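PDB 4K08: methyl-accepting chemotaxis sensory transducer from Anaeromyxobacter dehalogenans, which probably senses a chemical signal in the periplasm through a PAS-like Cache domain and relays it to the chemotaxis machinery. Local coordinates for residues A[11-25]-A[126-140]. Numbering follows the deposited sequence.
Sequences VRALVEAAHGLVEHQ and FVTQYQPWGWVVGSG. With ZN (zinc ion), chain B.
His19 reaches Gln129, and Arg12 reaches Phe126, through side chains that leave the helix with CG anti to the backbone N (chi1 -163° for His19). His19 NE2 thereby comes 2.6 Å from Gln129 O, near the imidazole plane. The hydrogen bond is weak because it is strongly bent, 125° at the hydrogen. Thr128 OG1 lies over one face of the imidazole, and Glu23 CG is offset over the opposite face. Arg12 CG sits over the centre of the Phe126 ring, 3.8 Å from the centroid, in a CH-pi contact. Val15 CG1 meets the edge of that ring at CD2. The other methyl of Val15, CG2, packs tightly on Ser139 CB at 3.5 Å, where the two strands pair. Ser139 OG turns to other partners, Tyr52 OH and Tyr57 O. Further along, Val22 CG1 lies 3.5 Å from Tyr130 CG and touches Trp133 CZ3 and Trp135 CE3. Tyr130 CE2 lies over one face of Trp133, and the Trp133 edge, at CE3, sits over a face of Trp135. Arg40 adds a cation-pi contact to Trp133. At the turn, Gly134 and Trp135 face Tyr130 in a G1 beta bulge. Helix 11-25 runs along this hairpin, 23° from strand 126-130, with helix 92-103 packed on the other side of the sheet. A long N-terminal helix lying along the antiparallel sheet is characteristic of the PAS-like fold of single Cache sensor domains.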
loop_
_atom_site.group_PDB
_atom_site.type_symbol
_atom_site.label_atom_id
_atom_site.label_comp_id
_atom_site.label_asym_id
_atom_site.label_seq_id
_atom_site.Cartn_x
_atom_site.Cartn_y
_atom_site.Cartn_z
ATOM N N VAL A 11 3.282 11.622 2.516
ATOM C CA VAL A 11 2.941 10.254 2.127
ATOM C C VAL A 11 2.902 9.375 3.388
ATOM O O VAL A 11 1.935 8.633 3.625
ATOM C CB VAL A 11 3.938 9.708 1.093
ATOM C CG1 VAL A 11 3.784 8.204 0.913
ATOM C CG2 VAL A 11 3.738 10.432 -0.267
ATOM N N ARG A 12 3.930 9.511 4.219
ATOM C CA ARG A 12 4.004 8.743 5.442
ATOM C C ARG A 12 2.770 9.048 6.249
ATOM O O ARG A 12 2.150 8.151 6.793
ATOM C CB ARG A 12 5.272 9.072 6.270
ATOM C CG ARG A 12 5.356 8.309 7.618
ATOM C CD ARG A 12 6.566 8.781 8.496
ATOM N NE ARG A 12 7.553 9.483 7.664
ATOM C CZ ARG A 12 8.135 10.659 7.958
ATOM N NH1 ARG A 12 7.868 11.304 9.099
ATOM N NH2 ARG A 12 9.004 11.194 7.094
ATOM N N ALA A 13 2.403 10.318 6.315
ATOM C CA ALA A 13 1.247 10.723 7.109
ATOM C C ALA A 13 -0.085 10.188 6.540
ATOM O O ALA A 13 -1.009 9.867 7.309
ATOM C CB ALA A 13 1.202 12.232 7.227
ATOM N N LEU A 14 -0.214 10.120 5.214
ATOM C CA LEU A 14 -1.457 9.592 4.619
ATOM C C LEU A 14 -1.511 8.071 4.781
ATOM O O LEU A 14 -2.591 7.480 4.960
ATOM C CB LEU A 14 -1.603 10.002 3.132
ATOM C CG LEU A 14 -2.308 11.361 2.860
ATOM C CD1 LEU A 14 -3.850 11.208 2.957
ATOM C CD2 LEU A 14 -1.845 12.487 3.802
ATOM N N VAL A 15 -0.346 7.427 4.723
ATOM C CA VAL A 15 -0.326 5.998 4.882
ATOM C C VAL A 15 -0.659 5.685 6.338
ATOM O O VAL A 15 -1.316 4.681 6.629
ATOM C CB VAL A 15 1.024 5.374 4.477
ATOM C CG1 VAL A 15 1.120 3.953 4.998
ATOM C CG2 VAL A 15 1.198 5.440 2.946
ATOM N N GLU A 16 -0.218 6.537 7.259
ATOM C CA GLU A 16 -0.569 6.324 8.656
ATOM C C GLU A 16 -2.078 6.485 8.861
ATOM O O GLU A 16 -2.679 5.789 9.679
ATOM C CB GLU A 16 0.219 7.260 9.581
ATOM C CG GLU A 16 1.476 6.630 10.052
ATOM C CD GLU A 16 1.195 5.382 10.899
ATOM O OE1 GLU A 16 0.445 5.491 11.919
ATOM O OE2 GLU A 16 1.728 4.297 10.534
ATOM N N ALA A 17 -2.699 7.383 8.104
ATOM C CA ALA A 17 -4.151 7.501 8.148
ATOM C C ALA A 17 -4.809 6.204 7.706
ATOM O O ALA A 17 -5.777 5.760 8.331
ATOM C CB ALA A 17 -4.634 8.658 7.284
ATOM N N ALA A 18 -4.287 5.607 6.626
ATOM C CA ALA A 18 -4.796 4.345 6.084
ATOM C C ALA A 18 -4.580 3.230 7.114
ATOM O O ALA A 18 -5.431 2.354 7.278
ATOM C CB ALA A 18 -4.096 3.995 4.775
ATOM N N HIS A 19 -3.454 3.281 7.832
ATOM C CA HIS A 19 -3.204 2.300 8.901
ATOM C C HIS A 19 -4.295 2.442 9.995
ATOM O O HIS A 19 -4.846 1.454 10.485
ATOM C CB HIS A 19 -1.801 2.487 9.495
ATOM C CG HIS A 19 -1.321 1.309 10.291
ATOM N ND1 HIS A 19 -0.799 1.423 11.559
ATOM C CD2 HIS A 19 -1.285 -0.016 9.993
ATOM C CE1 HIS A 19 -0.477 0.224 12.013
ATOM N NE2 HIS A 19 -0.758 -0.662 11.079
ATOM N N GLY A 20 -4.629 3.678 10.346
ATOM C CA GLY A 20 -5.678 3.951 11.316
ATOM C C GLY A 20 -7.053 3.408 10.933
ATOM O O GLY A 20 -7.765 2.811 11.750
ATOM N N LEU A 21 -7.440 3.652 9.686
ATOM C CA LEU A 21 -8.679 3.144 9.125
ATOM C C LEU A 21 -8.717 1.616 9.173
ATOM O O LEU A 21 -9.720 1.024 9.587
ATOM C CB LEU A 21 -8.769 3.678 7.692
ATOM C CG LEU A 21 -9.528 3.130 6.504
ATOM C CD1 LEU A 21 -9.116 4.060 5.295
ATOM C CD2 LEU A 21 -9.278 1.702 6.178
ATOM N N VAL A 22 -7.620 0.973 8.766
ATOM C CA VAL A 22 -7.544 -0.482 8.843
ATOM C C VAL A 22 -7.616 -0.992 10.324
ATOM O O VAL A 22 -8.448 -1.881 10.629
ATOM C CB VAL A 22 -6.314 -1.035 8.091
ATOM C CG1 VAL A 22 -6.152 -2.535 8.394
ATOM C CG2 VAL A 22 -6.448 -0.777 6.568
ATOM N N GLU A 23 -6.823 -0.420 11.240
ATOM C CA GLU A 23 -6.876 -0.860 12.650
ATOM C C GLU A 23 -8.274 -0.688 13.209
ATOM O O GLU A 23 -8.766 -1.561 13.898
ATOM C CB GLU A 23 -5.862 -0.135 13.546
ATOM C CG GLU A 23 -4.413 -0.506 13.240
ATOM C CD GLU A 23 -3.449 -0.270 14.407
ATOM O OE1 GLU A 23 -3.832 0.442 15.369
ATOM O OE2 GLU A 23 -2.309 -0.805 14.354
ATOM N N HIS A 24 -8.930 0.423 12.875
ATOM C CA HIS A 24 -10.282 0.699 13.373
ATOM C C HIS A 24 -11.268 -0.404 13.021
ATOM O O HIS A 24 -12.073 -0.820 13.867
ATOM C CB HIS A 24 -10.821 2.034 12.828
ATOM C CG HIS A 24 -12.041 2.521 13.547
ATOM N ND1 HIS A 24 -12.055 2.760 14.909
ATOM C CD2 HIS A 24 -13.295 2.782 13.102
ATOM C CE1 HIS A 24 -13.258 3.169 15.266
ATOM N NE2 HIS A 24 -14.033 3.183 14.192
ATOM N N GLN A 25 -11.214 -0.875 11.770
ATOM C CA GLN A 25 -12.084 -1.971 11.329
ATOM C C GLN A 25 -11.717 -3.293 12.033
ATOM O O GLN A 25 -12.606 -4.026 12.487
ATOM C CB GLN A 25 -12.053 -2.129 9.796
ATOM C CG GLN A 25 -12.694 -0.972 9.051
ATOM C CD GLN A 25 -14.123 -0.695 9.550
ATOM O OE1 GLN A 25 -14.935 -1.615 9.728
ATOM N NE2 GLN A 25 -14.422 0.572 9.800
ATOM N N PHE A 126 5.739 4.818 1.165
ATOM C CA PHE A 126 5.727 4.326 2.537
ATOM C C PHE A 126 4.770 3.128 2.668
ATOM O O PHE A 126 3.584 3.219 2.280
ATOM C CB PHE A 126 5.330 5.415 3.523
ATOM C CG PHE A 126 5.690 5.084 4.961
ATOM C CD1 PHE A 126 7.020 5.168 5.396
ATOM C CD2 PHE A 126 4.715 4.670 5.858
ATOM C CE1 PHE A 126 7.371 4.871 6.714
ATOM C CE2 PHE A 126 5.051 4.359 7.186
ATOM C CZ PHE A 126 6.384 4.459 7.610
ATOM N N VAL A 127 5.289 2.015 3.192
ATOM C CA VAL A 127 4.476 0.828 3.465
ATOM C C VAL A 127 4.398 0.511 4.949
ATOM O O VAL A 127 5.345 0.720 5.716
ATOM C CB VAL A 127 4.983 -0.417 2.743
ATOM C CG1 VAL A 127 4.763 -0.272 1.227
ATOM C CG2 VAL A 127 6.489 -0.738 3.139
ATOM N N THR A 128 3.243 0.010 5.348
ATOM C CA THR A 128 3.019 -0.345 6.739
ATOM C C THR A 128 2.265 -1.670 6.786
ATOM O O THR A 128 1.836 -2.167 5.759
ATOM C CB THR A 128 2.281 0.771 7.476
ATOM O OG1 THR A 128 2.338 0.505 8.888
ATOM C CG2 THR A 128 0.844 0.861 6.988
ATOM N N GLN A 129 2.117 -2.272 7.959
ATOM C CA GLN A 129 1.459 -3.577 8.007
ATOM C C GLN A 129 0.288 -3.533 8.961
ATOM O O GLN A 129 0.247 -2.711 9.892
ATOM C CB GLN A 129 2.436 -4.680 8.464
ATOM C CG GLN A 129 2.831 -4.520 9.907
ATOM C CD GLN A 129 3.839 -5.559 10.381
ATOM O OE1 GLN A 129 4.090 -6.592 9.714
ATOM N NE2 GLN A 129 4.413 -5.301 11.556
ATOM N N TYR A 130 -0.660 -4.434 8.728
ATOM C CA TYR A 130 -1.664 -4.756 9.738
ATOM C C TYR A 130 -1.559 -6.263 9.979
ATOM O O TYR A 130 -2.042 -7.068 9.180
ATOM C CB TYR A 130 -3.083 -4.297 9.292
ATOM C CG TYR A 130 -4.107 -4.615 10.356
ATOM C CD1 TYR A 130 -4.004 -4.055 11.640
ATOM C CD2 TYR A 130 -5.132 -5.525 10.117
ATOM C CE1 TYR A 130 -4.920 -4.373 12.654
ATOM C CE2 TYR A 130 -6.056 -5.854 11.125
ATOM C CZ TYR A 130 -5.941 -5.271 12.389
ATOM O OH TYR A 130 -6.867 -5.585 13.383
ATOM N N GLN A 131 -0.875 -6.663 11.047
ATOM C CA GLN A 131 -0.462 -8.063 11.179
ATOM C C GLN A 131 -1.620 -9.041 11.328
ATOM O O GLN A 131 -1.574 -10.144 10.774
ATOM C CB GLN A 131 0.510 -8.255 12.353
ATOM C CG GLN A 131 1.930 -7.859 12.008
ATOM C CD GLN A 131 2.952 -8.606 12.841
ATOM O OE1 GLN A 131 3.002 -8.446 14.062
ATOM N NE2 GLN A 131 3.756 -9.456 12.188
ATOM N N PRO A 132 -2.672 -8.657 12.059
ATOM C CA PRO A 132 -3.680 -9.718 12.233
ATOM C C PRO A 132 -4.252 -10.225 10.891
ATOM O O PRO A 132 -4.792 -11.327 10.882
ATOM C CB PRO A 132 -4.775 -9.044 13.094
ATOM C CG PRO A 132 -4.047 -7.941 13.853
ATOM C CD PRO A 132 -2.942 -7.464 12.873
ATOM N N TRP A 133 -4.143 -9.467 9.787
ATOM C CA TRP A 133 -4.699 -9.937 8.521
ATOM C C TRP A 133 -3.608 -10.244 7.510
ATOM O O TRP A 133 -3.898 -10.641 6.369
ATOM C CB TRP A 133 -5.636 -8.877 7.908
ATOM C CG TRP A 133 -6.909 -8.654 8.702
ATOM C CD1 TRP A 133 -7.445 -9.475 9.673
ATOM C CD2 TRP A 133 -7.797 -7.532 8.578
ATOM N NE1 TRP A 133 -8.615 -8.916 10.169
ATOM C CE2 TRP A 133 -8.860 -7.732 9.507
ATOM C CE3 TRP A 133 -7.796 -6.369 7.770
ATOM C CZ2 TRP A 133 -9.918 -6.821 9.652
ATOM C CZ3 TRP A 133 -8.851 -5.450 7.915
ATOM C CH2 TRP A 133 -9.900 -5.682 8.876
ATOM N N GLY A 134 -2.361 -10.053 7.917
ATOM C CA GLY A 134 -1.233 -10.292 7.026
ATOM C C GLY A 134 -1.246 -9.280 5.870
ATOM O O GLY A 134 -0.870 -9.625 4.741
ATOM N N TRP A 135 -1.714 -8.052 6.127
ATOM C CA TRP A 135 -1.765 -7.008 5.092
ATOM C C TRP A 135 -0.554 -6.070 5.107
ATOM O O TRP A 135 -0.010 -5.745 6.172
ATOM C CB TRP A 135 -3.007 -6.119 5.281
ATOM C CG TRP A 135 -4.241 -6.749 4.802
ATOM C CD1 TRP A 135 -4.392 -8.028 4.347
ATOM C CD2 TRP A 135 -5.504 -6.126 4.688
ATOM N NE1 TRP A 135 -5.696 -8.241 3.969
ATOM C CE2 TRP A 135 -6.396 -7.078 4.158
ATOM C CE3 TRP A 135 -5.971 -4.827 4.960
ATOM C CZ2 TRP A 135 -7.754 -6.785 3.918
ATOM C CZ3 TRP A 135 -7.303 -4.538 4.724
ATOM C CH2 TRP A 135 -8.184 -5.519 4.221
ATOM N N VAL A 136 -0.193 -5.595 3.920
ATOM C CA VAL A 136 0.719 -4.475 3.780
ATOM C C VAL A 136 -0.088 -3.368 3.117
ATOM O O VAL A 136 -0.718 -3.626 2.106
ATOM C CB VAL A 136 1.919 -4.837 2.869
ATOM C CG1 VAL A 136 2.822 -3.585 2.582
ATOM C CG2 VAL A 136 2.734 -5.984 3.522
ATOM N N VAL A 137 -0.095 -2.170 3.685
ATOM C CA VAL A 137 -0.840 -1.039 3.095
ATOM C C VAL A 137 0.181 0.024 2.685
ATOM O O VAL A 137 1.119 0.310 3.456
ATOM C CB VAL A 137 -1.840 -0.434 4.120
ATOM C CG1 VAL A 137 -2.726 0.633 3.450
ATOM C CG2 VAL A 137 -2.689 -1.556 4.736
ATOM N N GLY A 138 0.062 0.563 1.471
ATOM C CA GLY A 138 1.096 1.459 0.966
ATOM C C GLY A 138 0.532 2.619 0.169
ATOM O O GLY A 138 -0.621 2.573 -0.291
ATOM N N SER A 139 1.353 3.658 0.018
ATOM C CA SER A 139 1.083 4.755 -0.914
ATOM C C SER A 139 2.438 5.377 -1.212
ATOM O O SER A 139 3.351 5.271 -0.383
ATOM C CB SER A 139 0.128 5.814 -0.318
ATOM O OG SER A 139 -0.214 6.792 -1.292
ATOM N N GLY A 140 2.591 5.993 -2.384
ATOM C CA GLY A 140 3.858 6.630 -2.729
ATOM C C GLY A 140 3.709 7.964 -3.462
ATOM O O GLY A 140 2.624 8.312 -3.949
HETATM ZN ZN ZN B . -15.556 4.555 14.439
HETATM O O HOH W 1 -16.514 3.235 16.264
#